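Local coordinates for GGDEF and EAL domain-containing protein (Vibrio cholerae O1 str. 2010EL-1786, PDB 6PWK) that binds c-di-GMP in its EAL domain and probably acts as a receptor that controls large adhesins and biofilm formation, at residues A[276-281]-A[315-320]; A[348-353]-A[381-386]; A[354-359]-A[387-392]. All coordinates share one frame; numbering follows the deposited sequence.

Interaction 1 of 3, residues A[276-281]-A[315-320]; sequences GSISQP and HYTALF
In the TIM-barrel-like (beta/alpha) fold of the EAL domain, I278 and S279, at the end of the short helix 275-278, pack against Y316 and F320 on the long helix 314-326. Across the two segments the CA atoms come nearest at S279 and Y316, 5.4 Å apart. S279 is the first residue to leave helical geometry, and its CA lies over one face of the Y316 ring, 3.7 Å from the ring centroid and 18° off the normal, a CH-pi contact. The carbonyl S279 O rests over a face of the same ring, 3.4 Å from Y316 CE1. Y316 CG stands anti to its own carbonyl carbon (chi1 -78°), which lays the ring along the backbone of S279.

I278 divides its two branches between different turns of helix 314-326. CG2 settles on the helix backbone and meets the N of T317 at 3.8 Å and CB of Y316 at 3.9 Å. OG1 of T317 bonds back to the carbonyl of E313, just before helix 314-326. The other branch reaches F320, whose side chain I278 crosses at about a right angle. Strand 301-305 completes this apolar cluster, with I305 touching I278, T317 and F320. P281 CD comes obliquely to the Y316 ring. The same pair recurs across the dimer, where P281 and Y316 each pack on the other's counterpart in the second subunit, so the outer end of the contact forms part of the subunit interface. At the inner end, I278 CG1 sits over the face of the F320 ring, offset toward its rim and 4.2 Å from the centroid, while CD1 lies 4.0 Å from F320 CD2.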
loop_
_atom_site.group_PDB
_atom_site.type_symbol
_atom_site.label_atom_id
_atom_site.label_comp_id
_atom_site.label_asym_id
_atom_site.label_seq_id
_atom_site.Cartn_x
_atom_site.Cartn_y
_atom_site.Cartn_z
ATOM N N GLY A 276 8.619 -8.695 1.017
ATOM C CA GLY A 276 8.379 -7.365 1.548
ATOM C C GLY A 276 9.503 -6.385 1.293
ATOM O O GLY A 276 9.276 -5.170 1.328
ATOM N N SER A 277 10.715 -6.880 1.038
ATOM C CA SER A 277 11.824 -5.991 0.711
ATOM C C SER A 277 11.755 -5.530 -0.741
ATOM O O SER A 277 12.080 -4.377 -1.045
ATOM C CB SER A 277 13.155 -6.690 0.987
ATOM O OG SER A 277 13.217 -7.152 2.326
ATOM N N ILE A 278 11.323 -6.415 -1.644
ATOM C CA ILE A 278 11.285 -6.088 -3.065
ATOM C C ILE A 278 10.190 -5.070 -3.368
ATOM O O ILE A 278 10.334 -4.245 -4.283
ATOM C CB ILE A 278 11.127 -7.389 -3.879
ATOM C CG1 ILE A 278 12.501 -8.021 -4.112
ATOM C CG2 ILE A 278 10.396 -7.152 -5.195
ATOM C CD1 ILE A 278 12.447 -9.404 -4.704
ATOM N N SER A 279 9.101 -5.083 -2.604
ATOM C CA SER A 279 8.039 -4.096 -2.757
ATOM C C SER A 279 8.357 -2.773 -2.067
ATOM O O SER A 279 7.470 -1.918 -1.955
ATOM C CB SER A 279 6.718 -4.662 -2.226
ATOM O OG SER A 279 6.859 -5.134 -0.899
ATOM N N GLN A 280 9.596 -2.588 -1.606
ATOM C CA GLN A 280 10.025 -1.340 -0.993
ATOM C C GLN A 280 10.890 -0.579 -1.985
ATOM O O GLN A 280 12.028 -0.999 -2.247
ATOM C CB GLN A 280 10.801 -1.615 0.294
ATOM C CG GLN A 280 10.384 -0.761 1.485
ATOM C CD GLN A 280 8.998 -1.103 2.000
ATOM O OE1 GLN A 280 8.504 -2.213 1.802
ATOM N NE2 GLN A 280 8.363 -0.146 2.665
ATOM N N PRO A 281 10.411 0.526 -2.564
ATOM C CA PRO A 281 11.216 1.224 -3.580
ATOM C C PRO A 281 12.535 1.766 -3.054
ATOM O O PRO A 281 13.487 1.906 -3.833
ATOM C CB PRO A 281 10.284 2.352 -4.046
ATOM C CG PRO A 281 9.325 2.546 -2.916
ATOM C CD PRO A 281 9.112 1.179 -2.339
ATOM N N HIS A 315 5.868 -6.145 -11.070
ATOM C CA HIS A 315 6.444 -4.858 -11.440
ATOM C C HIS A 315 7.508 -4.411 -10.447
ATOM O O HIS A 315 8.561 -3.911 -10.855
ATOM C CB HIS A 315 5.331 -3.821 -11.571
ATOM C CG HIS A 315 4.244 -4.234 -12.513
ATOM N ND1 HIS A 315 2.971 -4.547 -12.091
ATOM C CD2 HIS A 315 4.251 -4.414 -13.855
ATOM C CE1 HIS A 315 2.235 -4.888 -13.133
ATOM N NE2 HIS A 315 2.988 -4.815 -14.216
ATOM N N TYR A 316 7.255 -4.577 -9.145
ATOM C CA TYR A 316 8.324 -4.391 -8.167
ATOM C C TYR A 316 9.488 -5.331 -8.451
ATOM O O TYR A 316 10.655 -4.929 -8.378
ATOM C CB TYR A 316 7.801 -4.628 -6.750
ATOM C CG TYR A 316 6.996 -3.496 -6.155
ATOM C CD1 TYR A 316 7.594 -2.284 -5.830
ATOM C CD2 TYR A 316 5.645 -3.653 -5.881
ATOM C CE1 TYR A 316 6.861 -1.254 -5.271
ATOM C CE2 TYR A 316 4.906 -2.631 -5.322
ATOM C CZ TYR A 316 5.517 -1.434 -5.019
ATOM O OH TYR A 316 4.776 -0.418 -4.463
ATOM N N THR A 317 9.184 -6.589 -8.779
ATOM C CA THR A 317 10.235 -7.573 -9.016
ATOM C C THR A 317 11.055 -7.221 -10.252
ATOM O O THR A 317 12.286 -7.340 -10.241
ATOM C CB THR A 317 9.621 -8.966 -9.158
ATOM O OG1 THR A 317 8.704 -9.196 -8.081
ATOM C CG2 THR A 317 10.703 -10.034 -9.127
ATOM N N ALA A 318 10.394 -6.783 -11.326
ATOM C CA ALA A 318 11.123 -6.417 -12.536
ATOM C C ALA A 318 12.007 -5.200 -12.302
ATOM O O ALA A 318 13.106 -5.111 -12.861
ATOM C CB ALA A 318 10.146 -6.161 -13.683
ATOM N N LEU A 319 11.548 -4.251 -11.482
ATOM C CA LEU A 319 12.399 -3.118 -11.133
ATOM C C LEU A 319 13.610 -3.575 -10.333
ATOM O O LEU A 319 14.722 -3.073 -10.531
ATOM C CB LEU A 319 11.598 -2.075 -10.351
ATOM C CG LEU A 319 10.454 -1.389 -11.100
ATOM C CD1 LEU A 319 9.789 -0.341 -10.221
ATOM C CD2 LEU A 319 10.947 -0.777 -12.403
ATOM N N PHE A 320 13.416 -4.532 -9.423
ATOM C CA PHE A 320 14.541 -5.069 -8.666
ATOM C C PHE A 320 15.474 -5.871 -9.562
ATOM O O PHE A 320 16.700 -5.745 -9.464
ATOM C CB PHE A 320 14.029 -5.929 -7.511
ATOM C CG PHE A 320 15.119 -6.577 -6.708
ATOM C CD1 PHE A 320 15.793 -5.866 -5.730
ATOM C CD2 PHE A 320 15.469 -7.900 -6.928
ATOM C CE1 PHE A 320 16.798 -6.459 -4.990
ATOM C CE2 PHE A 320 16.473 -8.499 -6.191
ATOM C CZ PHE A 320 17.138 -7.777 -5.219
#

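Interaction 2 of 3, residues A[348-353]-A[381-386]; sequences EFRPKY and HNLGIT
P351 and I385 form the tight centre of this contact, where two chains leaving helices run side by side into neighbouring parallel strands of the EAL barrel. With CG1 anti to the carbonyl carbon (chi1 -64°), I385 sends its CG1-CD1 branch along P351: CG1 lies on the carbonyl, 3.3 Å from P351 O, and CD1 on the ring, 3.7 Å from P351 CD. I385 CG2 lies between P351 O and Y353 CA, 3.7 Å from the latter. I346 of helix 345-349 covers both P351 and I385. Farther along, Y353 pairs with T386 in a parallel bridge, and Y353 CA makes a CA-H...O contact of 3.1 Å with T386 O. Beside the bridge, T386 N gives K352 O a weak hydrogen bond of 3.5 Å. The phenol of Y353 leads away to E304, a magnesium ligand.

The solvent side is looser. R350, exposed and bent at chi2, spreads its guanidinium over a methyl of L383: L383 CD2 lies over the centre of the flat group, 3.5 Å from R350 NH1, which itself bonds to N347. Helix 367-382 ends here in a Schellman motif, with G384 at positive phi. A water donates to G384 O and, weakly, to K352 O. Apolar burial and shape therefore hold this entrance to the strand pair, with little direct hydrogen bonding at its start.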
loop_
_atom_site.group_PDB
_atom_site.type_symbol
_atom_site.label_atom_id
_atom_site.label_comp_id
_atom_site.label_asym_id
_atom_site.label_seq_id
_atom_site.Cartn_x
_atom_site.Cartn_y
_atom_site.Cartn_z
ATOM N N GLU A 348 9.152 -14.148 -19.472
ATOM C CA GLU A 348 9.395 -12.710 -19.486
ATOM C C GLU A 348 10.659 -12.343 -18.718
ATOM O O GLU A 348 11.450 -11.514 -19.182
ATOM C CB GLU A 348 8.189 -11.964 -18.908
ATOM C CG GLU A 348 8.324 -10.448 -18.975
ATOM C CD GLU A 348 7.370 -9.729 -18.041
ATOM O OE1 GLU A 348 6.994 -8.576 -18.342
ATOM O OE2 GLU A 348 7.000 -10.314 -17.002
ATOM N N PHE A 349 10.874 -12.954 -17.552
ATOM C CA PHE A 349 11.974 -12.559 -16.682
ATOM C C PHE A 349 13.298 -13.229 -17.033
ATOM O O PHE A 349 14.356 -12.620 -16.835
ATOM C CB PHE A 349 11.624 -12.860 -15.222
ATOM C CG PHE A 349 10.648 -11.887 -14.621
ATOM C CD1 PHE A 349 9.284 -12.045 -14.804
ATOM C CD2 PHE A 349 11.096 -10.814 -13.868
ATOM C CE1 PHE A 349 8.386 -11.151 -14.251
ATOM C CE2 PHE A 349 10.204 -9.916 -13.310
ATOM C CZ PHE A 349 8.847 -10.085 -13.503
ATOM N N ARG A 350 13.269 -14.461 -17.544
ATOM C CA ARG A 350 14.472 -15.212 -17.885
ATOM C C ARG A 350 15.448 -15.274 -16.712
ATOM O O ARG A 350 16.538 -14.704 -16.778
ATOM C CB ARG A 350 15.173 -14.598 -19.098
ATOM C CG ARG A 350 14.394 -14.655 -20.401
ATOM C CD ARG A 350 14.523 -16.010 -21.064
ATOM N NE ARG A 350 14.328 -15.919 -22.508
ATOM C CZ ARG A 350 13.140 -15.909 -23.101
ATOM N NH1 ARG A 350 12.034 -15.985 -22.375
ATOM N NH2 ARG A 350 13.056 -15.826 -24.422
ATOM N N PRO A 351 15.103 -15.962 -15.624
ATOM C CA PRO A 351 16.027 -16.052 -14.488
ATOM C C PRO A 351 17.250 -16.880 -14.844
ATOM O O PRO A 351 17.231 -17.722 -15.744
ATOM C CB PRO A 351 15.192 -16.725 -13.399
ATOM C CG PRO A 351 14.180 -17.521 -14.144
ATOM C CD PRO A 351 13.861 -16.727 -15.382
ATOM N N LYS A 352 18.337 -16.621 -14.112
ATOM C CA LYS A 352 19.561 -17.388 -14.323
ATOM C C LYS A 352 19.371 -18.845 -13.925
ATOM O O LYS A 352 19.920 -19.748 -14.568
ATOM C CB LYS A 352 20.717 -16.764 -13.539
ATOM C CG LYS A 352 22.064 -17.433 -13.774
ATOM C CD LYS A 352 23.169 -16.736 -12.995
ATOM C CE LYS A 352 24.541 -17.236 -13.416
ATOM N NZ LYS A 352 25.638 -16.473 -12.759
ATOM N N TYR A 353 18.594 -19.093 -12.875
ATOM C CA TYR A 353 18.337 -20.448 -12.415
ATOM C C TYR A 353 16.940 -20.517 -11.819
ATOM O O TYR A 353 16.289 -19.498 -11.580
ATOM C CB TYR A 353 19.379 -20.902 -11.388
ATOM C CG TYR A 353 19.366 -20.103 -10.104
ATOM C CD1 TYR A 353 18.573 -20.488 -9.030
ATOM C CD2 TYR A 353 20.151 -18.966 -9.964
ATOM C CE1 TYR A 353 18.558 -19.761 -7.854
ATOM C CE2 TYR A 353 20.144 -18.233 -8.791
ATOM C CZ TYR A 353 19.347 -18.636 -7.740
ATOM O OH TYR A 353 19.337 -17.910 -6.571
ATOM N N HIS A 381 14.895 -25.670 -18.856
ATOM C CA HIS A 381 16.051 -26.069 -19.655
ATOM C C HIS A 381 15.889 -25.669 -21.115
ATOM O O HIS A 381 16.866 -25.282 -21.766
ATOM C CB HIS A 381 16.277 -27.574 -19.538
ATOM C CG HIS A 381 16.784 -28.003 -18.198
ATOM N ND1 HIS A 381 16.197 -29.016 -17.471
ATOM C CD2 HIS A 381 17.822 -27.556 -17.453
ATOM C CE1 HIS A 381 16.852 -29.175 -16.336
ATOM N NE2 HIS A 381 17.842 -28.302 -16.299
ATOM N N ASN A 382 14.668 -25.763 -21.651
ATOM C CA ASN A 382 14.436 -25.334 -23.026
ATOM C C ASN A 382 14.779 -23.863 -23.212
ATOM O O ASN A 382 15.213 -23.457 -24.296
ATOM C CB ASN A 382 12.983 -25.595 -23.428
ATOM C CG ASN A 382 12.672 -27.073 -23.564
ATOM O OD1 ASN A 382 13.570 -27.896 -23.751
ATOM N ND2 ASN A 382 11.391 -27.419 -23.479
ATOM N N LEU A 383 14.595 -23.054 -22.171
ATOM C CA LEU A 383 14.999 -21.656 -22.181
ATOM C C LEU A 383 16.448 -21.460 -21.752
ATOM O O LEU A 383 16.891 -20.313 -21.637
ATOM C CB LEU A 383 14.077 -20.836 -21.274
ATOM C CG LEU A 383 12.686 -20.540 -21.835
ATOM C CD1 LEU A 383 11.696 -20.286 -20.712
ATOM C CD2 LEU A 383 12.746 -19.347 -22.773
ATOM N N GLY A 384 17.188 -22.540 -21.519
ATOM C CA GLY A 384 18.569 -22.423 -21.089
ATOM C C GLY A 384 18.731 -21.983 -19.653
ATOM O O GLY A 384 19.712 -21.306 -19.324
ATOM N N ILE A 385 17.796 -22.353 -18.783
ATOM C CA ILE A 385 17.800 -21.942 -17.385
ATOM C C ILE A 385 18.181 -23.139 -16.527
ATOM O O ILE A 385 17.598 -24.222 -16.660
ATOM C CB ILE A 385 16.434 -21.371 -16.970
ATOM C CG1 ILE A 385 16.141 -20.103 -17.773
ATOM C CG2 ILE A 385 16.392 -21.095 -15.476
ATOM C CD1 ILE A 385 14.768 -19.546 -17.549
ATOM N N THR A 386 19.160 -22.941 -15.647
ATOM C CA THR A 386 19.626 -24.012 -14.779
ATOM C C THR A 386 18.558 -24.360 -13.749
ATOM O O THR A 386 17.987 -23.474 -13.108
ATOM C CB THR A 386 20.919 -23.594 -14.079
ATOM O OG1 THR A 386 21.900 -23.227 -15.057
ATOM C CG2 THR A 386 21.459 -24.729 -13.229
HETATM O O HOH W 1 21.408 -20.303 -17.611
#

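Interaction 3 of 3, residues A[354-359]-A[387-392]; sequences VKLDYL and TIASRV. With C2E (9,9'-[(2R,3R,3aS,5S,7aR,9R,10R,10aS,12S,14aR)-3,5,10,12-tetrahydroxy-5,12-dioxidooctahydro-2H,7H-difuro[3,2-d:3',2'-j][1,3,7,9,2,8]tetraoxadiphosphacyclododecine-2,9-diyl]bis(2-amino-1,9-dihydro-6H-purin-6-one)), chain C.
K355 NZ is gripped by four groups, bridging to E304 and E218 and bonding to H216 and Q410, while the chain behind it packs on I388 of the adjacent strand. E218 and E304 are magnesium ligands, so the amine belongs to the second shell of the metal site. A bend at chi3 (-61°) carries K355 CE past I388, 4.0 Å from its CG2. Along the backbone, the strands pair in parallel through two bonds, I388 N to V354 O at 2.7 Å and L356 N to I388 O at 2.6 Å.

Farther along both segments, at Y358 and R391, the c-di-GMP pocket begins. The guanidinium of R391 lies flat on the Y358 ring in a cation-pi stack, centres 3.4 Å apart and planes at 15°. The opposite face of the guanidinium meets the ribose oxygen O4' of c-di-GMP. At its edge, in plane, R391 NH1 gives a weak hydrogen bond to the phosphate oxygen O1P at 2.7 Å. R391 CG also lies 3.3 Å from C4 of a guanine base. Y358, its OH bonded to E167, thus backs the arginine that faces the ligand.

The strands belong to a beta-alpha-beta unit whose connecting helix 367-382 covers V354, L356 and T387 from one side; strand 330-336 flanks strand 353-356, and strand 408-409 flanks strand 386-389.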
loop_
_atom_site.group_PDB
_atom_site.type_symbol
_atom_site.label_atom_id
_atom_site.label_comp_id
_atom_site.label_asym_id
_atom_site.label_seq_id
_atom_site.Cartn_x
_atom_site.Cartn_y
_atom_site.Cartn_z
ATOM N N VAL A 354 16.489 -21.743 -11.577
ATOM C CA VAL A 354 15.254 -22.003 -10.847
ATOM C C VAL A 354 15.552 -23.066 -9.799
ATOM O O VAL A 354 16.015 -24.163 -10.134
ATOM C CB VAL A 354 14.105 -22.442 -11.774
ATOM C CG1 VAL A 354 13.584 -21.255 -12.567
ATOM C CG2 VAL A 354 14.557 -23.545 -12.723
ATOM N N LYS A 355 15.321 -22.732 -8.534
ATOM C CA LYS A 355 15.477 -23.675 -7.435
ATOM C C LYS A 355 14.105 -24.259 -7.121
ATOM O O LYS A 355 13.190 -23.523 -6.738
ATOM C CB LYS A 355 16.084 -22.995 -6.209
ATOM C CG LYS A 355 16.651 -23.961 -5.181
ATOM C CD LYS A 355 17.570 -23.248 -4.200
ATOM C CE LYS A 355 18.753 -22.612 -4.914
ATOM N NZ LYS A 355 19.717 -21.993 -3.961
ATOM N N LEU A 356 13.965 -25.570 -7.299
ATOM C CA LEU A 356 12.664 -26.213 -7.187
ATOM C C LEU A 356 12.072 -26.031 -5.795
ATOM O O LEU A 356 12.789 -25.891 -4.800
ATOM C CB LEU A 356 12.779 -27.704 -7.504
ATOM C CG LEU A 356 13.002 -28.089 -8.965
ATOM C CD1 LEU A 356 13.332 -29.568 -9.077
ATOM C CD2 LEU A 356 11.773 -27.750 -9.788
ATOM N N ASP A 357 10.743 -26.021 -5.738
ATOM C CA ASP A 357 10.044 -26.068 -4.462
ATOM C C ASP A 357 10.439 -27.335 -3.716
ATOM O O ASP A 357 10.432 -28.432 -4.284
ATOM C CB ASP A 357 8.531 -26.023 -4.694
ATOM C CG ASP A 357 7.735 -25.891 -3.406
ATOM O OD1 ASP A 357 8.341 -25.890 -2.313
ATOM O OD2 ASP A 357 6.494 -25.782 -3.489
ATOM N N TYR A 358 10.796 -27.183 -2.439
ATOM C CA TYR A 358 11.255 -28.327 -1.662
ATOM C C TYR A 358 10.160 -29.355 -1.422
ATOM O O TYR A 358 10.467 -30.465 -0.976
ATOM C CB TYR A 358 11.840 -27.861 -0.326
ATOM C CG TYR A 358 10.828 -27.486 0.736
ATOM C CD1 TYR A 358 10.307 -26.199 0.807
ATOM C CD2 TYR A 358 10.415 -28.412 1.687
ATOM C CE1 TYR A 358 9.391 -25.852 1.785
ATOM C CE2 TYR A 358 9.501 -28.076 2.665
ATOM C CZ TYR A 358 8.992 -26.795 2.710
ATOM O OH TYR A 358 8.085 -26.458 3.684
ATOM N N LEU A 359 8.901 -29.018 -1.704
ATOM C CA LEU A 359 7.826 -29.998 -1.621
ATOM C C LEU A 359 7.914 -31.058 -2.709
ATOM O O LEU A 359 7.184 -32.052 -2.640
ATOM C CB LEU A 359 6.469 -29.296 -1.686
ATOM C CG LEU A 359 6.119 -28.419 -0.483
ATOM C CD1 LEU A 359 4.758 -27.772 -0.667
ATOM C CD2 LEU A 359 6.153 -29.242 0.794
ATOM N N THR A 387 18.281 -25.652 -13.593
ATOM C CA THR A 387 17.350 -26.129 -12.582
ATOM C C THR A 387 18.120 -26.672 -11.388
ATOM O O THR A 387 19.125 -27.373 -11.548
ATOM C CB THR A 387 16.429 -27.217 -13.137
ATOM O OG1 THR A 387 17.210 -28.357 -13.516
ATOM C CG2 THR A 387 15.664 -26.701 -14.343
ATOM N N ILE A 388 17.643 -26.346 -10.190
ATOM C CA ILE A 388 18.289 -26.745 -8.946
ATOM C C ILE A 388 17.249 -27.422 -8.065
ATOM O O ILE A 388 16.224 -26.816 -7.733
ATOM C CB ILE A 388 18.916 -25.547 -8.214
ATOM C CG1 ILE A 388 19.908 -24.818 -9.124
ATOM C CG2 ILE A 388 19.582 -26.000 -6.922
ATOM C CD1 ILE A 388 20.558 -23.610 -8.483
ATOM N N ALA A 389 17.507 -28.673 -7.694
ATOM C CA ALA A 389 16.675 -29.352 -6.713
ATOM C C ALA A 389 17.033 -28.872 -5.313
ATOM O O ALA A 389 18.191 -28.571 -5.016
ATOM C CB ALA A 389 16.844 -30.867 -6.811
ATOM N N SER A 390 16.025 -28.804 -4.449
ATOM C CA SER A 390 16.151 -28.131 -3.165
ATOM C C SER A 390 15.856 -29.086 -2.018
ATOM O O SER A 390 14.914 -29.884 -2.084
ATOM C CB SER A 390 15.206 -26.922 -3.090
ATOM O OG SER A 390 15.297 -26.269 -1.836
ATOM N N ARG A 391 16.675 -28.989 -0.967
ATOM C CA ARG A 391 16.455 -29.695 0.297
ATOM C C ARG A 391 16.417 -31.212 0.100
ATOM O O ARG A 391 15.539 -31.910 0.608
ATOM C CB ARG A 391 15.190 -29.180 0.991
ATOM C CG ARG A 391 15.466 -27.955 1.858
ATOM C CD ARG A 391 14.425 -26.851 1.749
ATOM N NE ARG A 391 13.363 -26.979 2.742
ATOM C CZ ARG A 391 12.701 -25.950 3.263
ATOM N NH1 ARG A 391 12.999 -24.712 2.893
ATOM N NH2 ARG A 391 11.750 -26.157 4.162
ATOM N N VAL A 392 17.404 -31.718 -0.635
ATOM C CA VAL A 392 17.532 -33.150 -0.888
ATOM C C VAL A 392 18.214 -33.795 0.313
ATOM O O VAL A 392 19.346 -33.438 0.663
ATOM C CB VAL A 392 18.318 -33.415 -2.179
ATOM C CG1 VAL A 392 18.191 -34.878 -2.585
ATOM C CG2 VAL A 392 17.835 -32.501 -3.293
HETATM P P1 C2E C . 14.936 -21.543 1.985
HETATM O O2P C2E C . 15.233 -20.676 0.792
HETATM O O1P C2E C . 14.123 -22.684 1.443
HETATM O "O5'" C2E C . 16.291 -22.244 2.581
HETATM C "C5'" C2E C . 16.298 -23.623 2.740
HETATM C "C4'" C2E C . 15.937 -23.901 4.226
HETATM O "O4'" C2E C . 15.818 -25.179 4.433
HETATM C "C3'" C2E C . 17.089 -23.487 5.160
HETATM O "O3'" C2E C . 16.587 -23.464 6.407
HETATM C "C2'" C2E C . 18.008 -24.711 5.034
HETATM O "O2'" C2E C . 18.985 -24.736 6.160
HETATM C "C1'" C2E C . 17.131 -25.652 5.241
HETATM N N9 C2E C . 17.362 -26.998 4.783
HETATM C C8 C2E C . 18.390 -26.766 3.930
HETATM N N7 C2E C . 18.727 -27.966 3.391
HETATM C C5 C2E C . 17.924 -28.900 3.889
HETATM C C6 C2E C . 17.786 -30.418 3.683
HETATM O O6 C2E C . 18.498 -31.015 2.948
HETATM N N1 C2E C . 16.780 -31.144 4.397
HETATM C C2 C2E C . 15.880 -30.483 5.307
HETATM N N2 C2E C . 14.836 -31.172 6.059
HETATM N N3 C2E C . 16.035 -29.048 5.475
HETATM C C4 C2E C . 17.079 -28.286 4.742
HETATM P P11 C2E C . 16.910 -22.045 7.204
HETATM O O21 C2E C . 18.342 -21.747 7.563
HETATM O O11 C2E C . 16.179 -22.128 8.520
HETATM O O5A C2E C . 16.147 -20.945 6.238
HETATM C C5A C2E C . 14.752 -21.004 6.361
HETATM C C4A C2E C . 14.132 -19.930 5.561
HETATM O O4A C2E C . 14.416 -18.771 6.093
HETATM C C3A C2E C . 14.757 -19.923 3.997
HETATM O O3A C2E C . 13.951 -20.832 3.112
HETATM C C2A C2E C . 14.668 -18.765 3.609
HETATM O O2A C2E C . 13.334 -18.538 2.948
HETATM C C1A C2E C . 14.813 -17.861 4.952
HETATM N N91 C2E C . 16.046 -17.429 5.085
HETATM C C81 C2E C . 17.128 -18.062 5.566
HETATM N N71 C2E C . 18.144 -17.182 5.489
HETATM C C51 C2E C . 17.685 -16.046 4.973
HETATM C C61 C2E C . 18.362 -14.718 4.654
HETATM O O61 C2E C . 19.513 -14.603 4.882
HETATM N N11 C2E C . 17.622 -13.632 4.090
HETATM C C21 C2E C . 16.220 -13.784 3.816
HETATM N N21 C2E C . 15.470 -12.677 3.243
HETATM N N31 C2E C . 15.581 -15.065 4.124
HETATM C C41 C2E C . 16.362 -16.193 4.714
#

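In the fold
From the N terminus, interaction 1 comes first: it closes a loop of 33 residues that takes in most of helix 281-292, strand 301-305 and helix 307-312, and ends before the other two open. Interactions 2 and 3 then cross, since 348-353 runs straight into 354-359 and 381-386 into 387-392. Together they bring the two strands of one beta-alpha-beta unit side by side, interaction 2 at their entrance and interaction 3 at their ligand end. A probable hydrogen bond from V354 N to T386 O joins the two. Interaction 1 meets interaction 2 where F349 packs on A318, linking helix 314-326 to helix 345-349, whereas interactions 1 and 3 stay about 12 Å apart at their nearest atoms.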